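Local structure of 3-hydroxyadipyl-CoA dehydrogenase (Escherichia coli, 3MOG) at residues 305-310 with 315-320; 338-343 with 362-367; 370-373 with 378-381; 206-211 with 383-388. The protein catalyses the NAD(+)-dependent oxidation of (3S)-3-hydroxyadipyl-CoA to 3-oxoadipyl-CoA in the breakdown of phenylacetate and works as a homotrimer. One frame throughout, in Å; residues are numbered along the deposited sequence.

Contact 1 (305-310 with 315-320); sequences MKVEKK and TEIDDV
Asp318 turns its carboxylate onto the backbone at the start of segment 305-310. OD1 accepts from two successive amides, Met305 N at 3.0 Å and Lys306 N at 3.0 Å, both on its syn side, the second lying 27° out of the carboxylate plane; a weak bond from Met305 N to OD2 adds to the grip. The torsion chi1 of -68°, with CG set beside the residue's own N, lets the carboxylate reach these amides while that N donates almost straight to Lys306 O at 3.0 Å. Beyond it, Glu308 and Glu316 form a hydrogen-bonded pair, Glu308 N meeting Glu316 O at 3.0 Å and Glu316 N returning the bond to Glu308 O at 3.0 Å. On the face of these two glutamates, Lys310 NZ makes a salt bridge with Glu316 OE2 at 3.4 Å, which probably eases the closeness of the two carboxylates. The other face carries Val307, Lys309, Thr315 and Ile317; Val307 CG1 lies 4.0 Å from Thr315 CG2, and Tyr371 of helix 362-373 packs against this side. The main partner of Asp318 OD2 is Lys367 NZ, a salt bridge to the same helix. Replacing Asp318 with an alanine would probably leave the amides of Met305 and Lys306 without their shared acceptor and the Lys367 ammonium without its mate. The whole is a two-stranded antiparallel beta hairpin at the edge of a six-stranded mixed sheet, followed directly by a type II' turn, Ile317 to Val320, into strand 320-324.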
loop_
_atom_site.group_PDB
_atom_site.type_symbol
_atom_site.label_atom_id
_atom_site.label_comp_id
_atom_site.label_asym_id
_atom_site.label_seq_id
_atom_site.Cartn_x
_atom_site.Cartn_y
_atom_site.Cartn_z
ATOM N N MET C 305 40.982 -19.119 -26.038
ATOM C CA MET C 305 41.659 -19.044 -27.328
ATOM C C MET C 305 41.386 -17.718 -28.041
ATOM O O MET C 305 42.271 -17.183 -28.723
ATOM C CB MET C 305 41.285 -20.232 -28.225
ATOM C CG MET C 305 41.918 -21.569 -27.815
ATOM S SD MET C 305 43.727 -21.550 -27.686
ATOM C CE MET C 305 44.211 -21.128 -29.368
ATOM N N LYS C 306 40.169 -17.192 -27.872
ATOM C CA LYS C 306 39.747 -15.962 -28.555
ATOM C C LYS C 306 38.862 -15.077 -27.670
ATOM O O LYS C 306 37.786 -15.493 -27.227
ATOM C CB LYS C 306 39.023 -16.312 -29.860
ATOM C CG LYS C 306 38.777 -15.144 -30.804
ATOM C CD LYS C 306 37.888 -15.586 -31.959
ATOM C CE LYS C 306 37.339 -14.407 -32.740
ATOM N NZ LYS C 306 36.291 -14.856 -33.702
ATOM N N VAL C 307 39.336 -13.857 -27.420
ATOM C CA VAL C 307 38.613 -12.868 -26.619
ATOM C C VAL C 307 38.249 -11.659 -27.480
ATOM O O VAL C 307 39.124 -11.014 -28.061
ATOM C CB VAL C 307 39.441 -12.397 -25.396
ATOM C CG1 VAL C 307 38.703 -11.315 -24.636
ATOM C CG2 VAL C 307 39.747 -13.561 -24.473
ATOM N N GLU C 308 36.958 -11.349 -27.544
ATOM C CA GLU C 308 36.479 -10.262 -28.386
ATOM C C GLU C 308 35.478 -9.353 -27.663
ATOM O O GLU C 308 34.311 -9.722 -27.460
ATOM C CB GLU C 308 35.869 -10.832 -29.663
ATOM C CG GLU C 308 35.671 -9.812 -30.759
ATOM C CD GLU C 308 34.766 -10.322 -31.856
ATOM O OE1 GLU C 308 34.762 -11.550 -32.113
ATOM O OE2 GLU C 308 34.057 -9.491 -32.459
ATOM N N LYS C 309 35.947 -8.165 -27.274
ATOM C CA LYS C 309 35.101 -7.168 -26.623
ATOM C C LYS C 309 34.152 -6.559 -27.643
ATOM O O LYS C 309 34.571 -5.816 -28.525
ATOM C CB LYS C 309 35.942 -6.057 -25.993
ATOM C CG LYS C 309 36.863 -6.480 -24.860
ATOM C CD LYS C 309 37.790 -5.331 -24.479
ATOM C CE LYS C 309 38.997 -5.825 -23.704
ATOM N NZ LYS C 309 39.968 -4.728 -23.421
ATOM N N LYS C 310 32.870 -6.891 -27.530
ATOM C CA LYS C 310 31.850 -6.217 -28.330
ATOM C C LYS C 310 31.360 -4.977 -27.574
ATOM O O LYS C 310 31.916 -4.614 -26.528
ATOM C CB LYS C 310 30.713 -7.176 -28.710
ATOM C CG LYS C 310 31.213 -8.476 -29.344
ATOM C CD LYS C 310 30.237 -9.088 -30.334
ATOM C CE LYS C 310 30.965 -10.098 -31.227
ATOM N NZ LYS C 310 30.081 -10.759 -32.228
ATOM N N THR C 315 31.366 -9.237 -23.722
ATOM C CA THR C 315 32.641 -9.836 -24.142
ATOM C C THR C 315 32.422 -11.304 -24.522
ATOM O O THR C 315 31.849 -12.079 -23.745
ATOM C CB THR C 315 33.696 -9.766 -23.036
ATOM O OG1 THR C 315 33.782 -8.425 -22.551
ATOM C CG2 THR C 315 35.063 -10.175 -23.567
ATOM N N GLU C 316 32.863 -11.690 -25.716
ATOM C CA GLU C 316 32.781 -13.099 -26.083
ATOM C C GLU C 316 34.126 -13.821 -25.928
ATOM O O GLU C 316 35.132 -13.448 -26.529
ATOM C CB GLU C 316 32.032 -13.312 -27.414
ATOM C CG GLU C 316 32.766 -13.859 -28.610
ATOM C CD GLU C 316 31.797 -14.232 -29.717
ATOM O OE1 GLU C 316 31.764 -15.424 -30.098
ATOM O OE2 GLU C 316 31.046 -13.343 -30.183
ATOM N N ILE C 317 34.125 -14.808 -25.038
ATOM C CA ILE C 317 35.315 -15.541 -24.622
ATOM C C ILE C 317 35.079 -16.984 -25.053
ATOM O O ILE C 317 34.301 -17.698 -24.422
ATOM C CB ILE C 317 35.500 -15.436 -23.088
ATOM C CG1 ILE C 317 35.520 -13.966 -22.649
ATOM C CG2 ILE C 317 36.766 -16.109 -22.650
ATOM C CD1 ILE C 317 35.358 -13.748 -21.172
ATOM N N ASP C 318 35.748 -17.386 -26.139
ATOM C CA ASP C 318 35.456 -18.623 -26.878
ATOM C C ASP C 318 33.963 -18.727 -27.228
ATOM O O ASP C 318 33.507 -18.052 -28.147
ATOM C CB ASP C 318 36.007 -19.874 -26.162
ATOM C CG ASP C 318 37.543 -19.929 -26.162
ATOM O OD1 ASP C 318 38.177 -19.343 -27.062
ATOM O OD2 ASP C 318 38.123 -20.563 -25.258
ATOM N N ASP C 319 33.212 -19.546 -26.495
ATOM C CA ASP C 319 31.753 -19.625 -26.683
ATOM C C ASP C 319 30.946 -18.948 -25.554
ATOM O O ASP C 319 29.724 -18.799 -25.669
ATOM C CB ASP C 319 31.297 -21.080 -26.870
ATOM C CG ASP C 319 31.726 -21.984 -25.724
ATOM O OD1 ASP C 319 32.744 -21.684 -25.059
ATOM O OD2 ASP C 319 31.041 -23.004 -25.495
ATOM N N VAL C 320 31.637 -18.544 -24.484
ATOM C CA VAL C 320 31.026 -17.876 -23.330
ATOM C C VAL C 320 30.772 -16.400 -23.597
ATOM O O VAL C 320 31.690 -15.663 -23.963
ATOM C CB VAL C 320 31.933 -17.936 -22.086
ATOM C CG1 VAL C 320 31.153 -17.567 -20.817
ATOM C CG2 VAL C 320 32.568 -19.296 -21.962
#

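Contact 2 (338-343 with 362-367); sequences ARPVVV and DSATRK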
loop_
_atom_site.group_PDB
_atom_site.type_symbol
_atom_site.label_atom_id
_atom_site.label_comp_id
_atom_site.label_asym_id
_atom_site.label_seq_id
_atom_site.Cartn_x
_atom_site.Cartn_y
_atom_site.Cartn_z
ATOM N N ALA C 338 21.419 -20.079 -26.439
ATOM C CA ALA C 338 21.964 -21.452 -26.551
ATOM C C ALA C 338 23.491 -21.562 -26.361
ATOM O O ALA C 338 24.149 -22.386 -27.005
ATOM C CB ALA C 338 21.527 -22.104 -27.876
ATOM N N ARG C 339 24.037 -20.707 -25.495
ATOM C CA ARG C 339 25.469 -20.587 -25.248
ATOM C C ARG C 339 25.587 -20.455 -23.737
ATOM O O ARG C 339 24.618 -20.061 -23.098
ATOM C CB ARG C 339 26.012 -19.294 -25.870
ATOM C CG ARG C 339 25.905 -19.192 -27.369
ATOM C CD ARG C 339 25.916 -17.742 -27.832
ATOM N NE ARG C 339 27.225 -17.105 -27.670
ATOM C CZ ARG C 339 28.257 -17.264 -28.499
ATOM N NH1 ARG C 339 28.163 -18.061 -29.564
ATOM N NH2 ARG C 339 29.395 -16.633 -28.252
ATOM N N PRO C 340 26.769 -20.759 -23.161
ATOM C CA PRO C 340 26.980 -20.447 -21.760
ATOM C C PRO C 340 27.120 -18.945 -21.563
ATOM O O PRO C 340 27.602 -18.255 -22.468
ATOM C CB PRO C 340 28.323 -21.118 -21.439
ATOM C CG PRO C 340 28.584 -22.043 -22.556
ATOM C CD PRO C 340 27.947 -21.423 -23.742
ATOM N N VAL C 341 26.699 -18.455 -20.390
ATOM C CA VAL C 341 26.712 -17.030 -20.071
ATOM C C VAL C 341 27.156 -16.794 -18.629
ATOM O O VAL C 341 26.669 -17.443 -17.695
ATOM C CB VAL C 341 25.324 -16.353 -20.328
ATOM C CG1 VAL C 341 25.325 -14.900 -19.886
ATOM C CG2 VAL C 341 24.940 -16.410 -21.786
ATOM N N VAL C 342 28.107 -15.877 -18.456
ATOM C CA VAL C 342 28.410 -15.336 -17.143
ATOM C C VAL C 342 27.942 -13.868 -17.105
ATOM O O VAL C 342 28.290 -13.068 -17.980
ATOM C CB VAL C 342 29.914 -15.483 -16.783
ATOM C CG1 VAL C 342 30.210 -14.901 -15.390
ATOM C CG2 VAL C 342 30.331 -16.938 -16.836
ATOM N N VAL C 343 27.122 -13.534 -16.113
ATOM C CA VAL C 343 26.697 -12.151 -15.902
ATOM C C VAL C 343 27.664 -11.449 -14.927
ATOM O O VAL C 343 27.989 -11.993 -13.881
ATOM C CB VAL C 343 25.220 -12.077 -15.426
ATOM C CG1 VAL C 343 24.922 -10.768 -14.719
ATOM C CG2 VAL C 343 24.275 -12.253 -16.618
ATOM N N ASP C 362 31.232 -26.010 -15.988
ATOM C CA ASP C 362 32.187 -25.322 -15.111
ATOM C C ASP C 362 33.456 -24.854 -15.836
ATOM O O ASP C 362 34.161 -23.967 -15.344
ATOM C CB ASP C 362 32.543 -26.202 -13.899
ATOM C CG ASP C 362 31.343 -26.465 -12.975
ATOM O OD1 ASP C 362 30.196 -26.502 -13.463
ATOM O OD2 ASP C 362 31.548 -26.641 -11.753
ATOM N N SER C 363 33.724 -25.445 -17.001
ATOM C CA SER C 363 34.868 -25.075 -17.832
ATOM C C SER C 363 34.658 -23.707 -18.484
ATOM O O SER C 363 35.593 -22.912 -18.605
ATOM C CB SER C 363 35.133 -26.143 -18.905
ATOM O OG SER C 363 33.992 -26.357 -19.722
ATOM N N ALA C 364 33.420 -23.447 -18.897
ATOM C CA ALA C 364 33.041 -22.171 -19.488
ATOM C C ALA C 364 33.073 -21.024 -18.458
ATOM O O ALA C 364 33.563 -19.927 -18.751
ATOM C CB ALA C 364 31.670 -22.297 -20.136
ATOM N N THR C 365 32.579 -21.300 -17.248
ATOM C CA THR C 365 32.612 -20.345 -16.131
ATOM C C THR C 365 34.065 -19.989 -15.794
ATOM O O THR C 365 34.410 -18.802 -15.684
ATOM C CB THR C 365 31.846 -20.899 -14.885
ATOM O OG1 THR C 365 30.476 -21.133 -15.228
ATOM C CG2 THR C 365 31.881 -19.937 -13.720
ATOM N N ARG C 366 34.911 -21.018 -15.687
ATOM C CA ARG C 366 36.337 -20.842 -15.377
ATOM C C ARG C 366 37.079 -19.990 -16.405
ATOM O O ARG C 366 37.884 -19.153 -16.021
ATOM C CB ARG C 366 37.042 -22.189 -15.144
ATOM C CG ARG C 366 36.794 -22.753 -13.745
ATOM C CD ARG C 366 37.574 -24.032 -13.464
ATOM N NE ARG C 366 37.503 -24.408 -12.050
ATOM C CZ ARG C 366 36.546 -25.161 -11.504
ATOM N NH1 ARG C 366 35.554 -25.642 -12.243
ATOM N NH2 ARG C 366 36.580 -25.438 -10.207
ATOM N N LYS C 367 36.787 -20.174 -17.691
ATOM C CA LYS C 367 37.339 -19.287 -18.743
ATOM C C LYS C 367 37.066 -17.798 -18.467
ATOM O O LYS C 367 37.973 -16.958 -18.584
ATOM C CB LYS C 367 36.801 -19.654 -20.132
ATOM C CG LYS C 367 37.389 -20.918 -20.732
ATOM C CD LYS C 367 36.711 -21.254 -22.057
ATOM C CE LYS C 367 37.283 -22.527 -22.673
ATOM N NZ LYS C 367 36.752 -22.757 -24.050
#
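Pro340 and Ala364 make the closest approach between the strand region 338-343 and the first turns of helix 362-373, which packs on a face of the sheet of the reduced Rossmann-fold domain at strand 341-345. The apolar contacts come first: the Ala364 methyl meets the CB-CG edge of the pyrrolidine ring, close to its plane, with its CB 3.8 Å from Pro340 CB and 3.9 Å from Pro340 CG. Val342 also points toward the helix; its CG2, set beside the backbone N (chi1 180°), rests 4.2 Å from Thr365 CA, touching the helix backbone more closely than the threonine side chain. Leu322 and Ile354, from the strands flanking 341-345, also pack on Val342, while Val320 reaches Ala364.

Polar bonds run around the contact. Asn360, in the loop leading into the helix, gives its ND2 to Val341 O and, weakly, to Thr365 OG1, tying the strand to the helix start. Backbone bonds join Pro340 and Val342 to strand 320-324 and Val343 to strand 351-356.

With no hydrogen bond or charge pair across the two segments, their fit depends on the shapes of small apolar groups, and the directional bonds noted here come from the neighbouring strands and Asn360.

Contact 3 (370-373 with 378-381); sequences YYLQ and TVLQ
Val379 meets the end of helix 362-373 through one methyl group, placed by a chi1 of -176°: CG1 stands anti to the backbone N, and CG2 is set beside that N and directed at the helix. On the helix, Gln373 turns CG beside its own backbone N (chi1 -78°), which sets that carbon against the methyl. Val379 CG2 lies 3.8 Å from Leu372 CB and 4.1 Å from Gln373 CG, thus touching the inner carbons of two successive helical residues. The contact is wholly apolar, with no hydrogen bond across the segments.

Gln373 runs at about a right angle to the valine side chain. This offers its aliphatic part to the methyl while carrying the amide beyond it, where OE1 accepts from Val298 N and NE2 donates to Glu296 O. These two bonds fix the rotation of the amide and tie the helix end to the loop with Glu296 and Val298, which comes before the hairpin 307-317 in the chain and whose Leu295 also packs on Val379 and shares a backbone hydrogen bond with it.

Helix 362-373 and strand 378-381 are the last two elements of a beta-alpha-beta unit that starts with strand 351-356. Strand 378-381 is an outermost strand of the sheet and bonds through Thr378 and Leu380 to 351-356. Ile354 of that neighbouring strand touches both Leu372 and Val379, and Leu322 of strand 320-324 extends the packing beneath Leu372.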
loop_
_atom_site.group_PDB
_atom_site.type_symbol
_atom_site.label_atom_id
_atom_site.label_comp_id
_atom_site.label_asym_id
_atom_site.label_seq_id
_atom_site.Cartn_x
_atom_site.Cartn_y
_atom_site.Cartn_z
ATOM N N TYR C 370 38.966 -16.635 -15.253
ATOM C CA TYR C 370 40.373 -16.450 -15.614
ATOM C C TYR C 370 40.584 -15.096 -16.288
ATOM O O TYR C 370 41.415 -14.307 -15.846
ATOM C CB TYR C 370 40.895 -17.590 -16.521
ATOM C CG TYR C 370 42.329 -17.372 -17.004
ATOM C CD1 TYR C 370 43.425 -17.713 -16.197
ATOM C CD2 TYR C 370 42.589 -16.803 -18.256
ATOM C CE1 TYR C 370 44.741 -17.494 -16.627
ATOM C CE2 TYR C 370 43.894 -16.573 -18.693
ATOM C CZ TYR C 370 44.966 -16.924 -17.878
ATOM O OH TYR C 370 46.252 -16.700 -18.321
ATOM N N TYR C 371 39.822 -14.842 -17.349
ATOM C CA TYR C 371 39.895 -13.585 -18.091
ATOM C C TYR C 371 39.834 -12.357 -17.188
ATOM O O TYR C 371 40.604 -11.408 -17.370
ATOM C CB TYR C 371 38.782 -13.511 -19.142
ATOM C CG TYR C 371 38.674 -12.154 -19.799
ATOM C CD1 TYR C 371 37.607 -11.291 -19.505
ATOM C CD2 TYR C 371 39.651 -11.717 -20.697
ATOM C CE1 TYR C 371 37.514 -10.036 -20.098
ATOM C CE2 TYR C 371 39.572 -10.464 -21.292
ATOM C CZ TYR C 371 38.499 -9.632 -20.996
ATOM O OH TYR C 371 38.422 -8.396 -21.590
ATOM N N LEU C 372 38.920 -12.393 -16.219
ATOM C CA LEU C 372 38.702 -11.275 -15.316
ATOM C C LEU C 372 39.867 -11.066 -14.365
ATOM O O LEU C 372 40.298 -9.928 -14.151
ATOM C CB LEU C 372 37.400 -11.468 -14.529
ATOM C CG LEU C 372 36.102 -11.327 -15.329
ATOM C CD1 LEU C 372 34.906 -11.784 -14.509
ATOM C CD2 LEU C 372 35.930 -9.898 -15.805
ATOM N N GLN C 373 40.369 -12.173 -13.810
ATOM C CA GLN C 373 41.486 -12.169 -12.859
ATOM C C GLN C 373 42.749 -11.598 -13.490
ATOM O O GLN C 373 43.511 -10.882 -12.834
ATOM C CB GLN C 373 41.764 -13.583 -12.350
ATOM C CG GLN C 373 40.802 -14.079 -11.285
ATOM C CD GLN C 373 40.982 -15.557 -10.981
ATOM O OE1 GLN C 373 41.514 -16.312 -11.797
ATOM N NE2 GLN C 373 40.531 -15.979 -9.807
ATOM N N THR C 378 39.228 -8.732 -8.501
ATOM C CA THR C 378 38.852 -9.766 -7.543
ATOM C C THR C 378 37.438 -10.229 -7.887
ATOM O O THR C 378 36.483 -9.445 -7.810
ATOM C CB THR C 378 38.845 -9.244 -6.092
ATOM O OG1 THR C 378 40.086 -8.591 -5.794
ATOM C CG2 THR C 378 38.619 -10.393 -5.115
ATOM N N VAL C 379 37.319 -11.497 -8.263
ATOM C CA VAL C 379 36.049 -12.084 -8.686
ATOM C C VAL C 379 35.321 -12.757 -7.524
ATOM O O VAL C 379 35.814 -13.743 -6.977
ATOM C CB VAL C 379 36.267 -13.130 -9.804
ATOM C CG1 VAL C 379 34.936 -13.666 -10.314
ATOM C CG2 VAL C 379 37.062 -12.535 -10.939
ATOM N N LEU C 380 34.151 -12.225 -7.157
ATOM C CA LEU C 380 33.275 -12.863 -6.156
ATOM C C LEU C 380 32.064 -13.474 -6.830
ATOM O O LEU C 380 31.407 -12.816 -7.631
ATOM C CB LEU C 380 32.806 -11.854 -5.112
ATOM C CG LEU C 380 33.840 -11.221 -4.191
ATOM C CD1 LEU C 380 33.230 -10.061 -3.466
ATOM C CD2 LEU C 380 34.374 -12.233 -3.191
ATOM N N GLN C 381 31.762 -14.730 -6.514
ATOM C CA GLN C 381 30.639 -15.410 -7.151
ATOM C C GLN C 381 29.395 -15.417 -6.267
ATOM O O GLN C 381 29.460 -15.822 -5.099
ATOM C CB GLN C 381 31.016 -16.837 -7.556
ATOM C CG GLN C 381 30.047 -17.441 -8.551
ATOM C CD GLN C 381 30.516 -18.765 -9.139
ATOM O OE1 GLN C 381 31.641 -19.220 -8.899
ATOM N NE2 GLN C 381 29.648 -19.385 -9.934
#

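Contact 4 (206-211 with 383-388); sequences LEEQVA and ADYPGM
The ring of Tyr385 receives Val210 over one face and Glu208 at its edge. Val210 CG2 sits almost centrally above that face, 3.4 Å from the ring centroid and 13° off the normal, a CH-pi contact. Val210 CG1 reaches Tyr385 CB at 3.8 Å. At the edge, Glu208 OE1 lies 3.9 Å from CE1 of Tyr385, with the carboxylate plane turned 83° from the ring. One water bridges the two polar ends, donating to Glu208 OE2 at 2.7 Å and to Tyr385 OH at 2.7 Å. With CG anti to the backbone N (chi1 -173°), the ring is carried out beneath Val210. A leucine at this position would probably leave the bridging water without its phenolic acceptor and Val210 without a flat surface to cover.

Ala383 N donates to Val210 O at 3.0 Å. Tyr452 of helix 438-452 also packs on Tyr385, and Lys407 of the second subunit touches Glu208. Helix 196-207, of the first C-terminal-domain range, ends in a Schellman motif with Gln209 as C-prime residue, and that end docks on Ala383 and Tyr385, the latter opening a type II turn, in the loop between strand 378-381 and helix 390-406 of the reduced Rossmann-fold range.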
loop_
_atom_site.group_PDB
_atom_site.type_symbol
_atom_site.label_atom_id
_atom_site.label_comp_id
_atom_site.label_asym_id
_atom_site.label_seq_id
_atom_site.Cartn_x
_atom_site.Cartn_y
_atom_site.Cartn_z
ATOM N N LEU C 206 19.999 -9.910 1.009
ATOM C CA LEU C 206 20.148 -10.717 2.223
ATOM C C LEU C 206 18.994 -11.689 2.481
ATOM O O LEU C 206 19.241 -12.843 2.826
ATOM C CB LEU C 206 20.338 -9.809 3.432
ATOM C CG LEU C 206 21.057 -10.344 4.661
ATOM C CD1 LEU C 206 22.173 -11.327 4.292
ATOM C CD2 LEU C 206 21.616 -9.158 5.407
ATOM N N GLU C 207 17.752 -11.237 2.281
ATOM C CA GLU C 207 16.566 -12.071 2.521
ATOM C C GLU C 207 16.482 -13.199 1.510
ATOM O O GLU C 207 15.915 -14.249 1.797
ATOM C CB GLU C 207 15.275 -11.228 2.483
ATOM C CG GLU C 207 14.013 -11.920 3.033
ATOM C CD GLU C 207 12.826 -10.975 3.243
ATOM O OE1 GLU C 207 12.893 -9.807 2.815
ATOM O OE2 GLU C 207 11.818 -11.399 3.849
ATOM N N GLU C 208 17.037 -12.987 0.321
ATOM C CA GLU C 208 17.019 -14.036 -0.697
ATOM C C GLU C 208 18.310 -14.877 -0.793
ATOM O O GLU C 208 18.420 -15.720 -1.678
ATOM C CB GLU C 208 16.607 -13.470 -2.053
ATOM C CG GLU C 208 15.094 -13.317 -2.201
ATOM C CD GLU C 208 14.673 -12.678 -3.518
ATOM O OE1 GLU C 208 14.975 -13.241 -4.584
ATOM O OE2 GLU C 208 14.019 -11.615 -3.486
ATOM N N GLN C 209 19.244 -14.659 0.139
ATOM C CA GLN C 209 20.536 -15.393 0.244
ATOM C C GLN C 209 21.348 -15.354 -1.062
ATOM O O GLN C 209 21.932 -16.358 -1.501
ATOM C CB GLN C 209 20.335 -16.836 0.757
ATOM C CG GLN C 209 19.792 -16.936 2.203
ATOM C CD GLN C 209 19.338 -18.347 2.579
ATOM O OE1 GLN C 209 18.221 -18.545 3.055
ATOM N NE2 GLN C 209 20.202 -19.330 2.361
ATOM N N VAL C 210 21.351 -14.174 -1.679
ATOM C CA VAL C 210 22.072 -13.911 -2.913
ATOM C C VAL C 210 23.551 -14.063 -2.644
ATOM O O VAL C 210 24.271 -14.636 -3.447
ATOM C CB VAL C 210 21.785 -12.470 -3.402
ATOM C CG1 VAL C 210 22.637 -12.099 -4.598
ATOM C CG2 VAL C 210 20.327 -12.342 -3.751
ATOM N N ALA C 211 23.970 -13.550 -1.489
ATOM C CA ALA C 211 25.359 -13.531 -1.058
ATOM C C ALA C 211 25.373 -13.322 0.442
ATOM O O ALA C 211 24.389 -12.853 1.011
ATOM C CB ALA C 211 26.107 -12.393 -1.734
ATOM N N ALA C 383 24.648 -15.573 -6.282
ATOM C CA ALA C 383 23.513 -16.163 -6.992
ATOM C C ALA C 383 23.140 -15.360 -8.256
ATOM O O ALA C 383 23.518 -14.197 -8.396
ATOM C CB ALA C 383 22.318 -16.327 -6.067
ATOM N N ASP C 384 22.438 -16.013 -9.178
ATOM C CA ASP C 384 21.998 -15.435 -10.442
ATOM C C ASP C 384 20.780 -14.523 -10.195
ATOM O O ASP C 384 19.632 -14.878 -10.462
ATOM C CB ASP C 384 21.695 -16.567 -11.441
ATOM C CG ASP C 384 21.608 -16.085 -12.884
ATOM O OD1 ASP C 384 21.939 -14.919 -13.180
ATOM O OD2 ASP C 384 21.199 -16.892 -13.740
ATOM N N TYR C 385 21.084 -13.336 -9.688
ATOM C CA TYR C 385 20.124 -12.393 -9.158
ATOM C C TYR C 385 20.000 -11.204 -10.125
ATOM O O TYR C 385 21.002 -10.556 -10.432
ATOM C CB TYR C 385 20.669 -11.925 -7.814
ATOM C CG TYR C 385 19.785 -11.051 -6.963
ATOM C CD1 TYR C 385 18.525 -11.498 -6.511
ATOM C CD2 TYR C 385 20.242 -9.803 -6.528
ATOM C CE1 TYR C 385 17.745 -10.706 -5.687
ATOM C CE2 TYR C 385 19.461 -9.001 -5.701
ATOM C CZ TYR C 385 18.216 -9.461 -5.282
ATOM O OH TYR C 385 17.443 -8.672 -4.466
ATOM N N PRO C 386 18.774 -10.935 -10.612
ATOM C CA PRO C 386 18.486 -9.850 -11.548
ATOM C C PRO C 386 19.101 -8.522 -11.120
ATOM O O PRO C 386 18.917 -8.091 -9.984
ATOM C CB PRO C 386 16.958 -9.774 -11.521
ATOM C CG PRO C 386 16.526 -11.155 -11.273
ATOM C CD PRO C 386 17.561 -11.724 -10.312
ATOM N N GLY C 387 19.883 -7.905 -12.005
ATOM C CA GLY C 387 20.487 -6.617 -11.704
ATOM C C GLY C 387 21.656 -6.695 -10.736
ATOM O O GLY C 387 22.348 -5.699 -10.514
ATOM N N MET C 388 21.869 -7.886 -10.172
ATOM C CA MET C 388 22.939 -8.175 -9.212
ATOM C C MET C 388 22.936 -7.203 -8.027
ATOM O O MET C 388 21.902 -7.057 -7.370
ATOM C CB MET C 388 24.308 -8.293 -9.917
ATOM C CG MET C 388 24.328 -9.334 -11.048
ATOM S SD MET C 388 24.352 -11.031 -10.452
ATOM C CE MET C 388 26.118 -11.228 -10.465
HETATM O O HOH W 1 14.791 -9.225 -4.583
#

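Contacts 1, 2 and 3 follow one another along the chain and all reach the six-stranded mixed sheet of the reduced Rossmann-fold region, at 307-309, 341-345 and 378-381. Helix 362-373 serves contacts 2 and 3, whose centres are about 13 Å apart, and touches contact 1, about 11 Å from contact 2, through Lys367 and Tyr371. Strands 307-309 and 378-381 are the outermost strands of the sheet within this chain, with this helix packed across it. Contact 4 spans all three in sequence, its centre about 18 Å from that of contact 3, and joins this region to the first C-terminal-type domain, close to a second subunit of the trimer.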